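Long-range contacts in RabGAP/TBC protein (Chlamydomonas reinhardtii, PDB 4P17), which probably acts as a flagellar GTPase-activating protein, using its all-helical TBC domain to speed GTP hydrolysis by Rab GTPases: residues A[213-223]-A[276-286]; A[232-241]-A[261-269]. All blocks are in the same frame, centred on the assembly; numbering follows the deposited sequence.

Interaction 1: residues A[213-223]-A[276-286]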
loop_
_atom_site.group_PDB
_atom_site.type_symbol
_atom_site.label_atom_id
_atom_site.label_comp_id
_atom_site.label_asym_id
_atom_site.label_seq_id
_atom_site.Cartn_x
_atom_site.Cartn_y
_atom_site.Cartn_z
ATOM N N ARG A 213 -11.930 0.810 25.089
ATOM C CA ARG A 213 -10.830 0.581 26.020
ATOM C C ARG A 213 -9.557 1.207 25.506
ATOM O O ARG A 213 -8.753 1.738 26.267
ATOM C CB ARG A 213 -10.583 -0.888 26.235
ATOM C CG ARG A 213 -11.595 -1.566 27.097
ATOM C CD ARG A 213 -11.281 -3.069 27.122
ATOM N NE ARG A 213 -10.244 -3.407 28.098
ATOM C CZ ARG A 213 -9.463 -4.487 28.040
ATOM N NH1 ARG A 213 -9.571 -5.338 27.026
ATOM N NH2 ARG A 213 -8.553 -4.711 28.993
ATOM N N LEU A 214 -9.362 1.124 24.200
ATOM C CA LEU A 214 -8.168 1.677 23.624
ATOM C C LEU A 214 -8.209 3.207 23.688
ATOM O O LEU A 214 -7.199 3.844 23.966
ATOM C CB LEU A 214 -7.998 1.174 22.183
ATOM C CG LEU A 214 -6.602 1.383 21.612
ATOM C CD1 LEU A 214 -5.508 0.697 22.426
ATOM C CD2 LEU A 214 -6.520 0.924 20.163
ATOM N N GLN A 215 -9.379 3.806 23.495
ATOM C CA GLN A 215 -9.449 5.277 23.492
ATOM C C GLN A 215 -9.127 5.847 24.879
ATOM O O GLN A 215 -8.372 6.809 25.015
ATOM C CB GLN A 215 -10.823 5.754 23.017
ATOM C CG GLN A 215 -10.850 7.221 22.592
ATOM C CD GLN A 215 -10.046 7.540 21.329
ATOM O OE1 GLN A 215 -8.850 7.268 21.247
ATOM N NE2 GLN A 215 -10.705 8.183 20.350
ATOM N N GLN A 216 -9.686 5.221 25.906
ATOM C CA GLN A 216 -9.420 5.609 27.287
ATOM C C GLN A 216 -7.925 5.523 27.572
ATOM O O GLN A 216 -7.329 6.376 28.236
ATOM C CB GLN A 216 -10.192 4.702 28.248
ATOM N N HIS A 217 -7.338 4.475 27.026
ATOM C CA HIS A 217 -5.944 4.172 27.207
ATOM C C HIS A 217 -5.090 5.188 26.465
ATOM O O HIS A 217 -4.130 5.698 27.014
ATOM C CB HIS A 217 -5.653 2.754 26.738
ATOM C CG HIS A 217 -4.221 2.357 26.910
ATOM N ND1 HIS A 217 -3.589 2.383 28.135
ATOM C CD2 HIS A 217 -3.295 1.954 26.008
ATOM C CE1 HIS A 217 -2.325 2.014 27.977
ATOM N NE2 HIS A 217 -2.120 1.754 26.697
ATOM N N PHE A 218 -5.445 5.520 25.226
ATOM C CA PHE A 218 -4.685 6.531 24.521
ATOM C C PHE A 218 -4.783 7.884 25.206
ATOM O O PHE A 218 -3.804 8.633 25.247
ATOM C CB PHE A 218 -5.149 6.671 23.066
ATOM C CG PHE A 218 -4.694 5.565 22.162
ATOM C CD1 PHE A 218 -3.802 4.584 22.599
ATOM C CD2 PHE A 218 -5.173 5.504 20.851
ATOM C CE1 PHE A 218 -3.379 3.570 21.747
ATOM C CE2 PHE A 218 -4.762 4.492 19.985
ATOM C CZ PHE A 218 -3.870 3.520 20.431
ATOM N N GLN A 219 -5.968 8.232 25.708
ATOM C CA GLN A 219 -6.110 9.468 26.485
ATOM C C GLN A 219 -5.240 9.472 27.738
ATOM O O GLN A 219 -4.527 10.445 27.995
ATOM C CB GLN A 219 -7.557 9.680 26.908
ATOM N N ALA A 220 -5.318 8.405 28.527
ATOM C CA ALA A 220 -4.530 8.326 29.760
ATOM C C ALA A 220 -3.029 8.492 29.530
ATOM O O ALA A 220 -2.331 9.073 30.391
ATOM C CB ALA A 220 -4.792 7.012 30.462
ATOM N N ILE A 221 -2.502 7.962 28.417
ATOM C CA ILE A 221 -1.047 8.029 28.202
ATOM C C ILE A 221 -0.688 9.156 27.238
ATOM O O ILE A 221 0.481 9.359 26.932
ATOM C CB ILE A 221 -0.448 6.689 27.692
ATOM C CG1 ILE A 221 -0.911 6.367 26.265
ATOM C CG2 ILE A 221 -0.794 5.540 28.672
ATOM C CD1 ILE A 221 -0.250 5.133 25.673
ATOM N N ASP A 222 -1.702 9.897 26.811
ATOM C CA ASP A 222 -1.544 11.025 25.898
ATOM C C ASP A 222 -0.951 10.555 24.572
ATOM O O ASP A 222 -0.092 11.222 24.011
ATOM C CB ASP A 222 -0.655 12.128 26.504
ATOM C CG ASP A 222 -1.284 12.805 27.719
ATOM O OD1 ASP A 222 -2.532 12.846 27.814
ATOM O OD2 ASP A 222 -0.522 13.311 28.575
ATOM N N PHE A 223 -1.408 9.401 24.086
ATOM C CA PHE A 223 -0.918 8.880 22.811
ATOM C C PHE A 223 -1.724 9.459 21.671
ATOM O O PHE A 223 -2.945 9.390 21.677
ATOM C CB PHE A 223 -0.968 7.360 22.767
ATOM C CG PHE A 223 -0.492 6.807 21.458
ATOM C CD1 PHE A 223 0.847 6.801 21.143
ATOM C CD2 PHE A 223 -1.388 6.334 20.534
ATOM C CE1 PHE A 223 1.274 6.314 19.926
ATOM C CE2 PHE A 223 -0.964 5.847 19.339
ATOM C CZ PHE A 223 0.366 5.848 19.032
ATOM N N MET A 276 -1.581 -3.364 23.238
ATOM C CA MET A 276 -1.414 -1.948 23.520
ATOM C C MET A 276 -1.906 -1.565 24.922
ATOM O O MET A 276 -1.350 -0.659 25.546
ATOM C CB MET A 276 -2.150 -1.101 22.467
ATOM C CG MET A 276 -1.314 -0.839 21.229
ATOM S SD MET A 276 -2.205 0.061 19.940
ATOM C CE MET A 276 -3.383 -1.179 19.472
ATOM N N LEU A 277 -2.923 -2.247 25.423
ATOM C CA LEU A 277 -3.554 -1.797 26.667
ATOM C C LEU A 277 -2.624 -2.006 27.853
ATOM O O LEU A 277 -2.792 -1.363 28.893
ATOM C CB LEU A 277 -4.868 -2.521 26.923
ATOM C CG LEU A 277 -6.053 -2.112 26.044
ATOM C CD1 LEU A 277 -7.198 -3.064 26.290
ATOM C CD2 LEU A 277 -6.471 -0.667 26.312
ATOM N N ARG A 278 -1.647 -2.895 27.699
ATOM C CA ARG A 278 -0.699 -3.163 28.783
ATOM C C ARG A 278 0.502 -2.223 28.774
ATOM O O ARG A 278 1.344 -2.315 29.639
ATOM C CB ARG A 278 -0.214 -4.604 28.702
ATOM C CG ARG A 278 -1.305 -5.653 28.876
ATOM C CD ARG A 278 -0.768 -7.058 28.650
ATOM N NE ARG A 278 -0.142 -7.185 27.332
ATOM C CZ ARG A 278 1.143 -6.955 27.079
ATOM N NH1 ARG A 278 1.970 -6.589 28.051
ATOM N NH2 ARG A 278 1.607 -7.093 25.847
ATOM N N VAL A 279 0.566 -1.288 27.824
ATOM C CA VAL A 279 1.716 -0.402 27.712
ATOM C C VAL A 279 1.348 0.967 28.244
ATOM O O VAL A 279 0.449 1.596 27.737
ATOM C CB VAL A 279 2.216 -0.277 26.254
ATOM C CG1 VAL A 279 3.378 0.699 26.164
ATOM C CG2 VAL A 279 2.639 -1.632 25.723
ATOM N N GLY A 280 2.084 1.437 29.245
ATOM C CA GLY A 280 1.708 2.620 29.974
ATOM C C GLY A 280 2.425 3.881 29.560
ATOM O O GLY A 280 2.347 4.890 30.253
ATOM N N ASP A 281 3.104 3.838 28.412
ATOM C CA ASP A 281 3.917 4.968 27.957
ATOM C C ASP A 281 3.704 5.187 26.465
ATOM O O ASP A 281 3.769 4.245 25.698
ATOM C CB ASP A 281 5.407 4.727 28.241
ATOM C CG ASP A 281 6.315 5.777 27.601
ATOM O OD1 ASP A 281 6.317 6.930 28.074
ATOM O OD2 ASP A 281 7.055 5.448 26.639
ATOM N N ALA A 282 3.470 6.439 26.084
ATOM C CA ALA A 282 3.187 6.783 24.670
ATOM C C ALA A 282 4.329 6.419 23.714
ATOM O O ALA A 282 4.114 5.788 22.665
ATOM C CB ALA A 282 2.884 8.258 24.557
ATOM N N GLY A 283 5.545 6.829 24.039
ATOM C CA GLY A 283 6.671 6.451 23.196
ATOM C C GLY A 283 6.826 4.939 23.104
ATOM O O GLY A 283 7.053 4.409 22.014
ATOM N N GLU A 284 6.672 4.233 24.228
ATOM C CA GLU A 284 6.828 2.788 24.221
ATOM C C GLU A 284 5.786 2.118 23.346
ATOM O O GLU A 284 6.067 1.131 22.652
ATOM C CB GLU A 284 6.732 2.244 25.641
ATOM C CG GLU A 284 6.792 0.730 25.755
ATOM C CD GLU A 284 8.171 0.167 25.531
ATOM O OE1 GLU A 284 9.065 0.927 25.088
ATOM O OE2 GLU A 284 8.364 -1.039 25.816
ATOM N N LEU A 285 4.568 2.641 23.407
ATOM C CA LEU A 285 3.468 2.046 22.681
ATOM C C LEU A 285 3.718 2.171 21.195
ATOM O O LEU A 285 3.470 1.240 20.443
ATOM C CB LEU A 285 2.147 2.707 23.070
ATOM C CG LEU A 285 0.893 2.070 22.453
ATOM C CD1 LEU A 285 -0.290 2.168 23.415
ATOM C CD2 LEU A 285 0.552 2.724 21.115
ATOM N N LEU A 286 4.213 3.329 20.790
ATOM C CA LEU A 286 4.594 3.557 19.397
ATOM C C LEU A 286 5.603 2.524 18.902
ATOM O O LEU A 286 5.367 1.839 17.889
ATOM C CB LEU A 286 5.159 4.957 19.257
ATOM C CG LEU A 286 5.645 5.397 17.890
ATOM C CD1 LEU A 286 4.431 5.594 16.948
ATOM C CD2 LEU A 286 6.452 6.662 18.044
HETATM O O HOH W 1 2.998 8.576 27.921
#
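Leu277 meets His217 in two ways, through its CD2 branch and through its CA. The CD2 branch of Leu277 rests against the stem of the histidine, 3.5 Å from His217 CB, while the root of the same leucine covers the ring: Leu277 CA lies 3.9 Å from the centroid of the His217 imidazole, a CH-pi contact over its face. Leu214 adds its own branch beside Leu277 and meets Met276.

One helical turn further on, Ile221 takes over. Its CG1 is lodged between backbone N and carbonyl carbon (chi1 68°), an arrangement that sends CD1 inward to Leu285 CD1 at 3.7 Å and leaves CG2 facing the loop, 3.6 Å from Gly280 O. Leu285 works as a fork. Its CD1 also reaches the edge of Phe218, whereas its CD2 sits squarely over the face of Phe223, 3.8 Å from the ring centroid and only 11° off the normal. Met276 approaches Phe218 differently, in the ring plane, with SD 3.9 Å from Phe218 CZ, a Met-aromatic contact at the edge.

The clear polar bonds lie at the helix ends. Helix 212-221 closes with a Schellman motif at Asp222, and helix 282-294 opens with Asp281 as its N-cap, OD2 accepting from Glu284 N. A water joins the two ends, donating to Ile221 O at 2.8 Å and accepting from Ala282 N at 2.9 Å.

Helix 212-221 is thereby packed against the turn that links helix 273-277 to helix 282-294. Around this contact, Phe218 touches Ile207 of helix 201-210; Leu214 and Met276 both meet Leu269 of helix 259-271, and Phe223 and Leu286 share Leu228 of helix 226-234.

Interaction 2: residues A[232-241]-A[261-269]; sequences WYLCLFSVSL and LFRVALAML
The CA atoms of the two segments come closest at Tyr233 and Leu261, 6.3 Å apart, and beyond this point segment 232-241 leaves helix 226-234 through a Schellman motif, with Leu236 at positive phi, after which Leu236, Phe237 and Leu241 still reach helix 259-271. Three aromatic side chains do most of the work. Trp232 has CG anti to its carbonyl carbon (chi1 -75°), which lays the six-membered part of the indole along the helix: CE3 meets Ala265 CB at 3.8 Å, and CH2 meets Met268 CB at 3.9 Å and, edge on, Leu269 CD2. Replacing Trp232 by an alanine is likely to open a gap beside Ala265, Met268 and Leu269 and leave the methionine freer to turn.

Tyr233 brings CD1 to Leu261 CB, and its edge approaches Leu261 O, the carbonyl already bonded to Ala265 N. Phe237 points its own edge at that same oxygen, while its CZ presses on Val264 CG1 at 3.6 Å. One of its faces is covered by Trp232 O, which accepts from Phe237 N. Two leucines add aliphatic contacts: Leu236 CD2 on Leu261 CD2 at 3.8 Å, and Leu241, which slides past Met268 in the opposite direction, with Leu241 CD2 3.9 Å from Met268 CE.

Thr249 of helix 243-256 touches both Phe237 and Val264. The chemistry is therefore that of a hydrophobic core: the contact rests on van der Waals packing of apolar groups, and even the buried Tyr233 OH, set 3.4 Å from Phe262 CB, finds no polar partner.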
loop_
_atom_site.group_PDB
_atom_site.type_symbol
_atom_site.label_atom_id
_atom_site.label_comp_id
_atom_site.label_asym_id
_atom_site.label_seq_id
_atom_site.Cartn_x
_atom_site.Cartn_y
_atom_site.Cartn_z
ATOM N N TRP A 232 1.287 5.321 8.116
ATOM C CA TRP A 232 0.475 4.263 7.556
ATOM C C TRP A 232 -0.222 4.812 6.333
ATOM O O TRP A 232 -0.289 4.174 5.274
ATOM C CB TRP A 232 -0.563 3.744 8.532
ATOM C CG TRP A 232 -0.022 2.876 9.605
ATOM C CD1 TRP A 232 1.257 2.388 9.732
ATOM C CD2 TRP A 232 -0.754 2.369 10.717
ATOM N NE1 TRP A 232 1.353 1.602 10.849
ATOM C CE2 TRP A 232 0.132 1.571 11.472
ATOM C CE3 TRP A 232 -2.080 2.504 11.145
ATOM C CZ2 TRP A 232 -0.256 0.931 12.643
ATOM C CZ3 TRP A 232 -2.464 1.861 12.318
ATOM C CH2 TRP A 232 -1.547 1.094 13.053
ATOM N N TYR A 233 -0.764 6.003 6.504
ATOM C CA TYR A 233 -1.592 6.594 5.497
ATOM C C TYR A 233 -0.775 7.138 4.336
ATOM O O TYR A 233 -1.039 6.819 3.158
ATOM C CB TYR A 233 -2.373 7.705 6.113
ATOM C CG TYR A 233 -3.520 7.289 6.982
ATOM C CD1 TYR A 233 -4.001 5.998 7.005
ATOM C CD2 TYR A 233 -4.151 8.243 7.761
ATOM C CE1 TYR A 233 -5.111 5.679 7.779
ATOM C CE2 TYR A 233 -5.221 7.938 8.522
ATOM C CZ TYR A 233 -5.704 6.675 8.546
ATOM O OH TYR A 233 -6.830 6.447 9.327
ATOM N N LEU A 234 0.215 7.960 4.652
ATOM C CA LEU A 234 0.988 8.601 3.579
ATOM C C LEU A 234 1.732 7.568 2.724
ATOM O O LEU A 234 1.862 7.721 1.509
ATOM C CB LEU A 234 1.997 9.606 4.140
ATOM C CG LEU A 234 1.459 10.863 4.816
ATOM C CD1 LEU A 234 2.607 11.670 5.402
ATOM C CD2 LEU A 234 0.638 11.691 3.825
ATOM N N CYS A 235 2.259 6.541 3.370
ATOM C CA CYS A 235 3.053 5.536 2.653
ATOM C C CYS A 235 2.234 4.339 2.254
ATOM O O CYS A 235 2.761 3.377 1.750
ATOM C CB CYS A 235 4.230 5.084 3.508
ATOM S SG CYS A 235 5.313 6.470 3.929
ATOM N N LEU A 236 0.928 4.406 2.475
ATOM C CA LEU A 236 0.022 3.317 2.168
ATOM C C LEU A 236 0.515 1.996 2.722
ATOM O O LEU A 236 0.538 1.000 2.008
ATOM C CB LEU A 236 -0.172 3.168 0.660
ATOM C CG LEU A 236 -0.481 4.459 -0.051
ATOM C CD1 LEU A 236 -0.440 4.193 -1.555
ATOM C CD2 LEU A 236 -1.835 4.951 0.422
ATOM N N PHE A 237 0.913 2.032 3.994
ATOM C CA PHE A 237 1.469 0.899 4.758
ATOM C C PHE A 237 2.803 0.356 4.276
ATOM O O PHE A 237 3.295 -0.612 4.847
ATOM C CB PHE A 237 0.440 -0.255 4.828
ATOM C CG PHE A 237 -0.868 0.138 5.485
ATOM C CD1 PHE A 237 -0.925 0.391 6.851
ATOM C CD2 PHE A 237 -2.020 0.297 4.729
ATOM C CE1 PHE A 237 -2.116 0.780 7.441
ATOM C CE2 PHE A 237 -3.201 0.703 5.307
ATOM C CZ PHE A 237 -3.257 0.936 6.668
ATOM N N SER A 238 3.435 0.978 3.270
ATOM C CA SER A 238 4.538 0.337 2.614
ATOM C C SER A 238 5.790 0.282 3.500
ATOM O O SER A 238 6.636 -0.588 3.281
ATOM C CB SER A 238 4.884 1.014 1.268
ATOM O OG SER A 238 5.182 2.408 1.379
ATOM N N VAL A 239 5.908 1.179 4.486
ATOM C CA VAL A 239 7.051 1.160 5.404
ATOM C C VAL A 239 6.687 0.552 6.767
ATOM O O VAL A 239 7.445 0.688 7.719
ATOM C CB VAL A 239 7.630 2.565 5.664
ATOM C CG1 VAL A 239 7.890 3.311 4.328
ATOM C CG2 VAL A 239 6.716 3.392 6.513
ATOM N N SER A 240 5.533 -0.099 6.855
ATOM C CA SER A 240 4.981 -0.509 8.129
ATOM C C SER A 240 4.680 -1.988 8.209
ATOM O O SER A 240 4.877 -2.597 9.257
ATOM C CB SER A 240 3.722 0.298 8.401
ATOM O OG SER A 240 4.079 1.641 8.660
ATOM N N LEU A 241 4.220 -2.566 7.094
ATOM C CA LEU A 241 3.754 -3.946 7.082
ATOM C C LEU A 241 4.597 -4.813 6.153
ATOM O O LEU A 241 5.261 -4.282 5.257
ATOM C CB LEU A 241 2.288 -4.031 6.657
ATOM C CG LEU A 241 1.230 -3.125 7.286
ATOM C CD1 LEU A 241 -0.146 -3.448 6.703
ATOM C CD2 LEU A 241 1.199 -3.217 8.827
ATOM N N LEU A 261 -7.944 2.837 3.802
ATOM C CA LEU A 261 -6.835 3.199 4.675
ATOM C C LEU A 261 -7.292 3.189 6.132
ATOM O O LEU A 261 -6.653 2.546 6.960
ATOM C CB LEU A 261 -6.272 4.543 4.278
ATOM C CG LEU A 261 -5.659 4.544 2.868
ATOM C CD1 LEU A 261 -5.140 5.935 2.585
ATOM C CD2 LEU A 261 -4.555 3.459 2.698
ATOM N N PHE A 262 -8.419 3.826 6.450
ATOM C CA PHE A 262 -8.782 3.862 7.859
ATOM C C PHE A 262 -9.397 2.514 8.262
ATOM O O PHE A 262 -9.304 2.135 9.424
ATOM C CB PHE A 262 -9.698 5.057 8.212
ATOM C CG PHE A 262 -11.069 5.069 7.543
ATOM C CD1 PHE A 262 -12.064 4.181 7.929
ATOM C CD2 PHE A 262 -11.381 6.036 6.582
ATOM C CE1 PHE A 262 -13.324 4.229 7.351
ATOM C CE2 PHE A 262 -12.638 6.089 6.002
ATOM C CZ PHE A 262 -13.615 5.208 6.390
ATOM N N ARG A 263 -9.968 1.758 7.325
ATOM C CA ARG A 263 -10.549 0.471 7.728
ATOM C C ARG A 263 -9.446 -0.490 8.114
ATOM O O ARG A 263 -9.581 -1.269 9.073
ATOM C CB ARG A 263 -11.438 -0.103 6.633
ATOM C CG ARG A 263 -12.722 0.685 6.569
ATOM C CD ARG A 263 -13.642 0.456 5.383
ATOM N NE ARG A 263 -14.863 1.243 5.605
ATOM C CZ ARG A 263 -15.789 1.530 4.690
ATOM N NH1 ARG A 263 -15.677 1.123 3.440
ATOM N NH2 ARG A 263 -16.837 2.248 5.035
ATOM N N VAL A 264 -8.340 -0.448 7.384
ATOM C CA VAL A 264 -7.231 -1.343 7.699
ATOM C C VAL A 264 -6.508 -0.831 8.980
ATOM O O VAL A 264 -6.060 -1.598 9.821
ATOM C CB VAL A 264 -6.269 -1.466 6.509
ATOM C CG1 VAL A 264 -5.002 -2.235 6.894
ATOM C CG2 VAL A 264 -6.967 -2.190 5.392
ATOM N N ALA A 265 -6.378 0.471 9.102
ATOM C CA ALA A 265 -5.760 1.048 10.283
ATOM C C ALA A 265 -6.522 0.640 11.548
ATOM O O ALA A 265 -5.909 0.230 12.550
ATOM C CB ALA A 265 -5.710 2.533 10.129
ATOM N N LEU A 266 -7.849 0.723 11.502
ATOM C CA LEU A 266 -8.664 0.336 12.660
ATOM C C LEU A 266 -8.461 -1.148 12.943
ATOM O O LEU A 266 -8.342 -1.549 14.106
ATOM C CB LEU A 266 -10.161 0.608 12.433
ATOM C CG LEU A 266 -10.965 0.200 13.671
ATOM C CD1 LEU A 266 -10.697 1.200 14.807
ATOM C CD2 LEU A 266 -12.406 0.085 13.367
ATOM N N ALA A 267 -8.416 -1.958 11.880
ATOM C CA ALA A 267 -8.249 -3.401 12.051
ATOM C C ALA A 267 -6.927 -3.699 12.757
ATOM O O ALA A 267 -6.863 -4.571 13.609
ATOM C CB ALA A 267 -8.321 -4.120 10.707
ATOM N N MET A 268 -5.870 -2.983 12.406
ATOM C CA MET A 268 -4.593 -3.149 13.097
ATOM C C MET A 268 -4.703 -2.864 14.572
ATOM O O MET A 268 -4.111 -3.566 15.384
ATOM C CB MET A 268 -3.542 -2.229 12.500
ATOM C CG MET A 268 -3.123 -2.614 11.143
ATOM S SD MET A 268 -2.099 -4.079 11.104
ATOM C CE MET A 268 -0.730 -3.645 12.178
ATOM N N LEU A 269 -5.439 -1.814 14.917
ATOM C CA LEU A 269 -5.602 -1.453 16.312
ATOM C C LEU A 269 -6.473 -2.470 17.047
ATOM O O LEU A 269 -6.237 -2.742 18.224
ATOM C CB LEU A 269 -6.181 -0.056 16.424
ATOM C CG LEU A 269 -5.307 1.044 15.800
ATOM C CD1 LEU A 269 -5.926 2.438 15.902
ATOM C CD2 LEU A 269 -3.911 1.048 16.415
#

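How the interactions relate
In these two contacts the chemistry differs with depth in an all-helical fold. Interaction 2, centred about 8 Å from the centre of the chain, is a buried, apolar joint; interaction 1, about 26 Å from it, lies at the periphery and adds a bridging water and the Asp281 N-cap to its hydrophobic packing. A Schellman motif ends a helix in both. Along the chain interaction 2 is nested within the loop that interaction 1 closes. Consecutive helices link them: 212-221 precedes 226-234, and 259-271 precedes 273-277. Their centres are about 18 Å apart, yet they meet at Leu269, where Met276 CE lies 3.5 Å from Leu269 O and Leu214 CD2 3.9 Å from Leu269 CB.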